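Local coordinates for protein Cow rumen GH26 endo-mannanase (Metagenome, PDB 6UEH) that hydrolyses internal beta-1,4-mannosidic linkages of mannans, probably including galactomannan, using a GH26 TIM-barrel catalytic domain joined to a CBM6-type accessory domain that carries a calcium ion, at residues 136-141 / 163-168; 199-204 / 475-480; 363-368 / 411-416. All blocks are in the same frame, centred on the assembly; numbering follows the deposited sequence.

In the fold
Contacts 2 and 3 lie in the catalytic barrel; contact 1 ties the connection from the accessory domain to it, and none reaches the calcium site. Contact 1, partly buried, fastens the segment after strand 123-132 to the turn that follows helix 152-164 by an edge-to-face aromatic pair. Contacts 2 and 3 are buried. Contact 2 holds the lead-in to strand 202-206 against the residues just after strand 476-477 with a backbone hydrogen bond, a bridging water and small apolar groups, whereas contact 3 lays helix 408-417 on the loop after strand 357-362 through apolar contacts, with no hydrogen bond across. That helix also packs on Phe138 and Tyr165 of contact 1, and Ile477 and Tyr475 join contact 1 to contact 2.

Contact 1: 136-141 / 163-168; sequences PDFSKV and SVYGKK
An edge-to-face aromatic pair, Phe138 on Tyr165, joins the segment that follows strand 123-132 of the accessory domain to the turn between helix 152-164 and the first barrel strand, 169-174. Phe138 turns its edge to the face of Tyr165, with ring centroids 5.2 Å apart and planes at 75°. Between the two rings the nearest atoms are Phe138 CD1 and Tyr165 CE2, 3.5 Å apart. Tyr165 has CG anti to its backbone N (chi1 -170°), which carries the ring out from the turn and across to Phe138. The carbonyl of Tyr165 is in play as well: its O lies 3.3 Å from Phe138 CB. Phe138 CD2, on the other flank of the ring from CD1, lies 3.6 Å from Gly166 CA. Gly166 has a positive phi of 93°, and its bare CA lets the ring come this close. Val141 adds a looser touch, its CG2 near the plane of the Tyr165 ring at the edge, 4.4 Å from CE2. At the exposed margin the bent chain of Lys167 brings NZ to 3.9 Å from Ser139 CB. The Ser139 hydroxyl is turned back into its own segment, where OG gives a 2.5 Å hydrogen bond to the syn lone pair of Asp137 OD1. No hydrogen bond links the two segments. Tyr165 OH instead bonds to the backbone N of Ile424 in strand 423-429, while Phe411 and Leu415 of helix 408-417 pack on the aromatic pair and Ile477 of strand 476-477 lies against Val164.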
# COMPACT_ATOMS: atom_id res chain seq x y z
N PRO A 136 2.66 -6.15 -15.33
CA PRO A 136 3.22 -7.33 -14.66
C PRO A 136 2.28 -8.53 -14.74
O PRO A 136 1.07 -8.36 -14.67
CB PRO A 136 3.40 -6.87 -13.22
CG PRO A 136 3.57 -5.40 -13.31
CD PRO A 136 2.68 -4.97 -14.45
N ASP A 137 2.85 -9.72 -14.89
CA ASP A 137 2.05 -10.94 -14.85
C ASP A 137 1.72 -11.28 -13.40
O ASP A 137 2.51 -11.92 -12.71
CB ASP A 137 2.79 -12.10 -15.52
CG ASP A 137 1.88 -13.28 -15.84
OD1 ASP A 137 0.83 -13.42 -15.18
OD2 ASP A 137 2.23 -14.06 -16.75
N PHE A 138 0.55 -10.83 -12.95
CA PHE A 138 0.13 -11.03 -11.57
C PHE A 138 -0.17 -12.49 -11.27
O PHE A 138 -0.04 -12.94 -10.13
CB PHE A 138 -1.10 -10.17 -11.25
CG PHE A 138 -0.87 -8.69 -11.43
CD1 PHE A 138 0.01 -8.01 -10.59
CD2 PHE A 138 -1.53 -7.99 -12.41
CE1 PHE A 138 0.22 -6.65 -10.75
CE2 PHE A 138 -1.33 -6.63 -12.57
CZ PHE A 138 -0.45 -5.96 -11.74
N SER A 139 -0.58 -13.24 -12.29
CA SER A 139 -0.94 -14.64 -12.12
C SER A 139 0.29 -15.51 -11.87
O SER A 139 0.17 -16.63 -11.37
CB SER A 139 -1.70 -15.15 -13.34
OG SER A 139 -0.86 -15.19 -14.48
N LYS A 140 1.46 -15.00 -12.23
CA LYS A 140 2.69 -15.77 -12.10
C LYS A 140 3.43 -15.48 -10.80
O LYS A 140 4.51 -16.01 -10.56
CB LYS A 140 3.62 -15.50 -13.29
CG LYS A 140 3.25 -16.29 -14.54
CD LYS A 140 3.34 -17.79 -14.28
CE LYS A 140 2.78 -18.59 -15.45
NZ LYS A 140 3.50 -18.32 -16.72
N VAL A 141 2.84 -14.64 -9.96
CA VAL A 141 3.38 -14.39 -8.63
C VAL A 141 3.29 -15.66 -7.80
O VAL A 141 2.20 -16.22 -7.62
CB VAL A 141 2.64 -13.25 -7.90
CG1 VAL A 141 3.17 -13.10 -6.48
CG2 VAL A 141 2.78 -11.95 -8.67
N SER A 163 -5.04 -16.30 -7.03
CA SER A 163 -5.80 -16.70 -8.22
C SER A 163 -6.65 -15.55 -8.76
O SER A 163 -7.06 -15.57 -9.91
CB SER A 163 -6.68 -17.91 -7.92
OG SER A 163 -7.83 -17.55 -7.18
N VAL A 164 -6.93 -14.56 -7.92
CA VAL A 164 -7.74 -13.43 -8.35
C VAL A 164 -6.92 -12.15 -8.45
O VAL A 164 -7.41 -11.13 -8.94
CB VAL A 164 -8.93 -13.20 -7.40
CG1 VAL A 164 -9.82 -14.43 -7.36
CG2 VAL A 164 -8.45 -12.84 -6.00
N TYR A 165 -5.67 -12.21 -8.00
CA TYR A 165 -4.77 -11.06 -8.02
C TYR A 165 -4.53 -10.57 -9.44
O TYR A 165 -4.06 -11.32 -10.29
CB TYR A 165 -3.44 -11.41 -7.35
CG TYR A 165 -2.52 -10.23 -7.09
CD1 TYR A 165 -2.97 -9.12 -6.38
CD2 TYR A 165 -1.20 -10.25 -7.53
CE1 TYR A 165 -2.13 -8.05 -6.13
CE2 TYR A 165 -0.35 -9.17 -7.28
CZ TYR A 165 -0.82 -8.08 -6.58
OH TYR A 165 0.01 -7.01 -6.32
N GLY A 166 -4.88 -9.31 -9.69
CA GLY A 166 -4.73 -8.73 -11.01
C GLY A 166 -5.98 -8.85 -11.86
O GLY A 166 -6.11 -8.17 -12.88
N LYS A 167 -6.91 -9.70 -11.43
CA LYS A 167 -8.16 -9.91 -12.16
C LYS A 167 -9.35 -9.25 -11.46
O LYS A 167 -10.30 -8.81 -12.10
CB LYS A 167 -8.43 -11.40 -12.34
CG LYS A 167 -7.34 -12.16 -13.08
CD LYS A 167 -7.84 -13.53 -13.53
CE LYS A 167 -7.00 -14.66 -12.96
NZ LYS A 167 -5.57 -14.59 -13.40
N LYS A 168 -9.30 -9.21 -10.13
CA LYS A 168 -10.39 -8.67 -9.32
C LYS A 168 -9.85 -7.85 -8.16
O LYS A 168 -8.64 -7.84 -7.90
CB LYS A 168 -11.28 -9.79 -8.77
CG LYS A 168 -11.73 -10.84 -9.78
CD LYS A 168 -12.90 -10.34 -10.60
CE LYS A 168 -13.45 -11.44 -11.49
NZ LYS A 168 -14.64 -10.98 -12.25

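Contact 2: 199-204 / 475-480; sequences YPAIRG and YCITLE
Leu479 lies against Tyr199 and Ala201 where the lead-in to barrel strand 202-206 passes the end of strand 476-477. CG of Leu479 stands opposite the backbone N (chi1 -176°), and from there CD2 reaches to 3.8 Å from Tyr199 CB. The two beta carbons, Tyr199 CB and Leu479 CB, are 3.7 Å apart. Tyr199 has its CG anti to the carbonyl carbon (chi1 -80°), so that the ring leads away from the contact and its OH bonds to Glu190 of helix 187-196. The methyl of Ala201 sits on the backbone of the other segment, CB being 3.6 Å from Thr478 C, with a looser touch on Ile477 CG2. Backbone and side chain meet again at Tyr199 O. This oxygen accepts the N-H of Leu479 at 3.0 Å and 165°, a nearly straight bond, and Thr478 CB approaches the same oxygen at 3.3 Å. Thr478 OG1 meets a water at 3.1 Å; that water also accepts from Tyr199 N and Glu480 N, tying both segments together. Pro200 O, 3.6 Å from Leu479 CB, is buried without a polar partner in the model. Strand 169-174 runs between strands 202-206 and 476-477 in the parallel barrel sheet, and its Ser171 OG bonds to both Ala201 N and Ile477 O. Outside, Phe189 and Ile192 of helix 187-196 and Tyr471 of helix 464-471 cover Pro200.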
# COMPACT_ATOMS: atom_id res chain seq x y z
N TYR A 199 -22.57 -8.38 0.83
CA TYR A 199 -21.70 -8.30 2.00
C TYR A 199 -20.24 -8.23 1.55
O TYR A 199 -19.89 -8.78 0.50
CB TYR A 199 -21.89 -9.51 2.92
CG TYR A 199 -23.09 -9.45 3.83
CD1 TYR A 199 -23.13 -8.58 4.92
CD2 TYR A 199 -24.17 -10.30 3.64
CE1 TYR A 199 -24.22 -8.54 5.76
CE2 TYR A 199 -25.27 -10.27 4.48
CZ TYR A 199 -25.29 -9.39 5.54
OH TYR A 199 -26.37 -9.35 6.39
N PRO A 200 -19.38 -7.56 2.33
CA PRO A 200 -17.95 -7.63 2.02
C PRO A 200 -17.43 -9.05 2.21
O PRO A 200 -17.95 -9.77 3.06
CB PRO A 200 -17.32 -6.67 3.03
CG PRO A 200 -18.28 -6.67 4.18
CD PRO A 200 -19.65 -6.78 3.55
N ALA A 201 -16.44 -9.44 1.42
CA ALA A 201 -15.88 -10.79 1.53
C ALA A 201 -14.92 -10.88 2.71
O ALA A 201 -14.90 -11.88 3.44
CB ALA A 201 -15.17 -11.17 0.24
N ILE A 202 -14.13 -9.83 2.90
CA ILE A 202 -13.14 -9.77 3.97
C ILE A 202 -13.66 -8.96 5.15
O ILE A 202 -14.21 -7.88 4.97
CB ILE A 202 -11.81 -9.16 3.46
CG1 ILE A 202 -11.14 -10.10 2.45
CG2 ILE A 202 -10.87 -8.85 4.61
CD1 ILE A 202 -9.88 -9.54 1.83
N ARG A 203 -13.51 -9.50 6.35
CA ARG A 203 -13.88 -8.76 7.56
C ARG A 203 -12.63 -8.47 8.39
O ARG A 203 -11.80 -9.35 8.60
CB ARG A 203 -14.91 -9.54 8.38
CG ARG A 203 -15.39 -8.83 9.64
CD ARG A 203 -16.69 -9.45 10.14
NE ARG A 203 -17.14 -8.86 11.40
CZ ARG A 203 -18.42 -8.82 11.79
NH1 ARG A 203 -19.37 -9.30 11.00
NH2 ARG A 203 -18.74 -8.27 12.95
N GLY A 204 -12.50 -7.23 8.84
CA GLY A 204 -11.34 -6.82 9.61
C GLY A 204 -11.62 -6.84 11.10
O GLY A 204 -12.65 -6.35 11.56
N TYR A 475 -15.86 -6.72 -11.32
CA TYR A 475 -14.47 -6.62 -10.90
C TYR A 475 -14.31 -6.83 -9.39
O TYR A 475 -13.21 -7.11 -8.91
CB TYR A 475 -13.91 -5.26 -11.31
CG TYR A 475 -12.44 -5.08 -11.00
CD1 TYR A 475 -11.46 -5.73 -11.75
CD2 TYR A 475 -12.02 -4.25 -9.96
CE1 TYR A 475 -10.12 -5.57 -11.46
CE2 TYR A 475 -10.68 -4.09 -9.67
CZ TYR A 475 -9.73 -4.75 -10.42
OH TYR A 475 -8.40 -4.59 -10.13
N CYS A 476 -15.40 -6.70 -8.64
CA CYS A 476 -15.31 -6.78 -7.19
C CYS A 476 -15.86 -8.09 -6.63
O CYS A 476 -16.99 -8.48 -6.92
CB CYS A 476 -16.06 -5.60 -6.56
SG CYS A 476 -16.08 -5.59 -4.74
N ILE A 477 -15.04 -8.75 -5.82
CA ILE A 477 -15.44 -9.99 -5.16
C ILE A 477 -16.12 -9.69 -3.83
O ILE A 477 -15.56 -9.00 -2.98
CB ILE A 477 -14.23 -10.92 -4.94
CG1 ILE A 477 -13.73 -11.45 -6.28
CG2 ILE A 477 -14.60 -12.07 -4.01
CD1 ILE A 477 -12.45 -12.24 -6.18
N THR A 478 -17.34 -10.20 -3.67
CA THR A 478 -18.08 -10.02 -2.43
C THR A 478 -18.23 -11.37 -1.73
O THR A 478 -17.72 -12.38 -2.22
CB THR A 478 -19.47 -9.39 -2.68
OG1 THR A 478 -20.30 -10.31 -3.40
CG2 THR A 478 -19.32 -8.10 -3.49
N LEU A 479 -18.93 -11.39 -0.60
CA LEU A 479 -19.03 -12.59 0.23
C LEU A 479 -19.55 -13.80 -0.55
O LEU A 479 -19.03 -14.91 -0.42
CB LEU A 479 -19.92 -12.33 1.44
CG LEU A 479 -20.02 -13.47 2.46
CD1 LEU A 479 -18.64 -13.90 2.92
CD2 LEU A 479 -20.89 -13.07 3.65
N GLU A 480 -20.58 -13.58 -1.36
CA GLU A 480 -21.22 -14.65 -2.12
C GLU A 480 -20.29 -15.28 -3.16
O GLU A 480 -20.50 -16.43 -3.56
CB GLU A 480 -22.48 -14.11 -2.82
CG GLU A 480 -22.19 -13.00 -3.82
CD GLU A 480 -23.43 -12.53 -4.55
OE1 GLU A 480 -24.54 -12.93 -4.17
OE2 GLU A 480 -23.28 -11.75 -5.52
O HOH W 1 -22.41 -10.98 -1.16

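Contact 3: 363-368 / 411-416; sequences LYAWSP and FYTLLN
Apolar contact does nearly all the work between Ala365 and Thr413 and between Leu363 and Leu414. Across the first pair, the Ala365 methyl meets the methyl branch of Thr413, CB to CG2 at 3.8 Å. Thr413 CG2 is placed there by its torsion: it stands anti to the backbone N, beside the carbonyl carbon, while OG1 is left to bond back along the helix to Pro409 O. Leu414 works through one branch, CD2, which enters between several atoms of the loop. It comes within 3.8 Å of Leu363 CB and more loosely within 4.4 Å of Ala365 CB. With CG anti to the carbonyl carbon and chi2 at 176°, CD1 continues the chain and CD2 is the side branch that meets the loop.

Polar groups play a lesser part. Tyr364 O faces the same Leu414 CD2 at 3.6 Å and is buried with no hydrogen-bonding partner in the model; no hydrogen bond crosses the two segments.

Helix 408-417 thus rests on the loop that leaves barrel strand 357-362. On the barrel side, Leu414 also touches Tyr385 of strand 382-387 and Ile424 of strand 423-429, while Leu363 packs on Ile383 and shares a backbone hydrogen bond with Gly384 of the adjacent strand 382-387.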
# COMPACT_ATOMS: atom_id res chain seq x y z
N LEU A 363 3.55 -1.03 4.17
CA LEU A 363 4.64 -0.21 3.69
C LEU A 363 4.05 1.10 3.20
O LEU A 363 2.88 1.16 2.84
CB LEU A 363 5.42 -0.91 2.57
CG LEU A 363 6.32 -2.09 2.94
CD1 LEU A 363 6.90 -2.74 1.69
CD2 LEU A 363 7.44 -1.65 3.87
N TYR A 364 4.86 2.15 3.21
CA TYR A 364 4.47 3.40 2.58
C TYR A 364 5.33 3.65 1.35
O TYR A 364 6.26 2.88 1.08
CB TYR A 364 4.56 4.56 3.57
CG TYR A 364 3.45 4.54 4.59
CD1 TYR A 364 2.23 5.15 4.33
CD2 TYR A 364 3.61 3.90 5.81
CE1 TYR A 364 1.20 5.13 5.25
CE2 TYR A 364 2.59 3.87 6.75
CZ TYR A 364 1.39 4.49 6.46
OH TYR A 364 0.37 4.47 7.38
N ALA A 365 5.02 4.70 0.60
CA ALA A 365 5.74 4.98 -0.63
C ALA A 365 6.21 6.43 -0.69
O ALA A 365 6.28 7.02 -1.76
CB ALA A 365 4.87 4.66 -1.83
N TRP A 366 6.52 6.99 0.48
CA TRP A 366 6.95 8.39 0.56
C TRP A 366 8.24 8.63 -0.22
O TRP A 366 8.38 9.64 -0.91
CB TRP A 366 7.15 8.81 2.02
CG TRP A 366 5.99 8.51 2.92
CD1 TRP A 366 6.03 7.80 4.08
CD2 TRP A 366 4.63 8.93 2.75
NE1 TRP A 366 4.78 7.74 4.64
CE2 TRP A 366 3.90 8.42 3.84
CE3 TRP A 366 3.96 9.68 1.78
CZ2 TRP A 366 2.53 8.64 3.99
CZ3 TRP A 366 2.60 9.89 1.93
CH2 TRP A 366 1.90 9.37 3.03
N SER A 367 9.18 7.70 -0.08
CA SER A 367 10.50 7.83 -0.69
C SER A 367 11.08 6.44 -0.89
O SER A 367 10.52 5.46 -0.40
CB SER A 367 11.41 8.69 0.19
OG SER A 367 11.80 7.99 1.35
N PRO A 368 12.20 6.33 -1.63
CA PRO A 368 12.86 5.02 -1.74
C PRO A 368 13.23 4.41 -0.38
O PRO A 368 13.24 3.19 -0.25
CB PRO A 368 14.11 5.33 -2.55
CG PRO A 368 13.72 6.48 -3.40
CD PRO A 368 12.78 7.31 -2.57
N PHE A 411 0.70 2.03 -5.93
CA PHE A 411 0.64 0.59 -6.13
C PHE A 411 1.91 0.06 -6.79
O PHE A 411 2.51 -0.90 -6.31
CB PHE A 411 -0.58 0.20 -6.98
CG PHE A 411 -0.64 -1.26 -7.30
CD1 PHE A 411 -1.11 -2.17 -6.37
CD2 PHE A 411 -0.22 -1.73 -8.54
CE1 PHE A 411 -1.16 -3.52 -6.66
CE2 PHE A 411 -0.27 -3.08 -8.83
CZ PHE A 411 -0.74 -3.98 -7.89
N TYR A 412 2.34 0.70 -7.87
CA TYR A 412 3.49 0.19 -8.61
C TYR A 412 4.82 0.52 -7.94
O TYR A 412 5.82 -0.17 -8.16
CB TYR A 412 3.46 0.71 -10.05
CG TYR A 412 2.45 -0.06 -10.87
CD1 TYR A 412 2.73 -1.34 -11.32
CD2 TYR A 412 1.20 0.48 -11.17
CE1 TYR A 412 1.81 -2.06 -12.05
CE2 TYR A 412 0.28 -0.23 -11.91
CZ TYR A 412 0.58 -1.50 -12.34
OH TYR A 412 -0.33 -2.22 -13.07
N THR A 413 4.84 1.56 -7.11
CA THR A 413 6.02 1.84 -6.29
C THR A 413 6.22 0.70 -5.28
O THR A 413 7.33 0.18 -5.13
CB THR A 413 5.89 3.18 -5.54
OG1 THR A 413 5.86 4.25 -6.49
CG2 THR A 413 7.07 3.39 -4.59
N LEU A 414 5.14 0.32 -4.62
CA LEU A 414 5.17 -0.79 -3.67
C LEU A 414 5.48 -2.11 -4.38
O LEU A 414 6.19 -2.95 -3.84
CB LEU A 414 3.84 -0.90 -2.92
CG LEU A 414 3.52 0.26 -1.97
CD1 LEU A 414 2.13 0.10 -1.37
CD2 LEU A 414 4.57 0.35 -0.88
N LEU A 415 4.96 -2.28 -5.59
CA LEU A 415 5.18 -3.50 -6.36
C LEU A 415 6.66 -3.67 -6.68
O LEU A 415 7.22 -4.75 -6.52
CB LEU A 415 4.35 -3.49 -7.65
CG LEU A 415 4.43 -4.73 -8.54
CD1 LEU A 415 3.07 -5.01 -9.17
CD2 LEU A 415 5.48 -4.56 -9.63
N ASN A 416 7.28 -2.60 -7.13
CA ASN A 416 8.69 -2.65 -7.46
C ASN A 416 9.57 -2.77 -6.22
O ASN A 416 10.67 -3.32 -6.29
CB ASN A 416 9.08 -1.43 -8.30
CG ASN A 416 8.54 -1.51 -9.71
OD1 ASN A 416 9.07 -2.26 -10.54
ND2 ASN A 416 7.49 -0.76 -9.99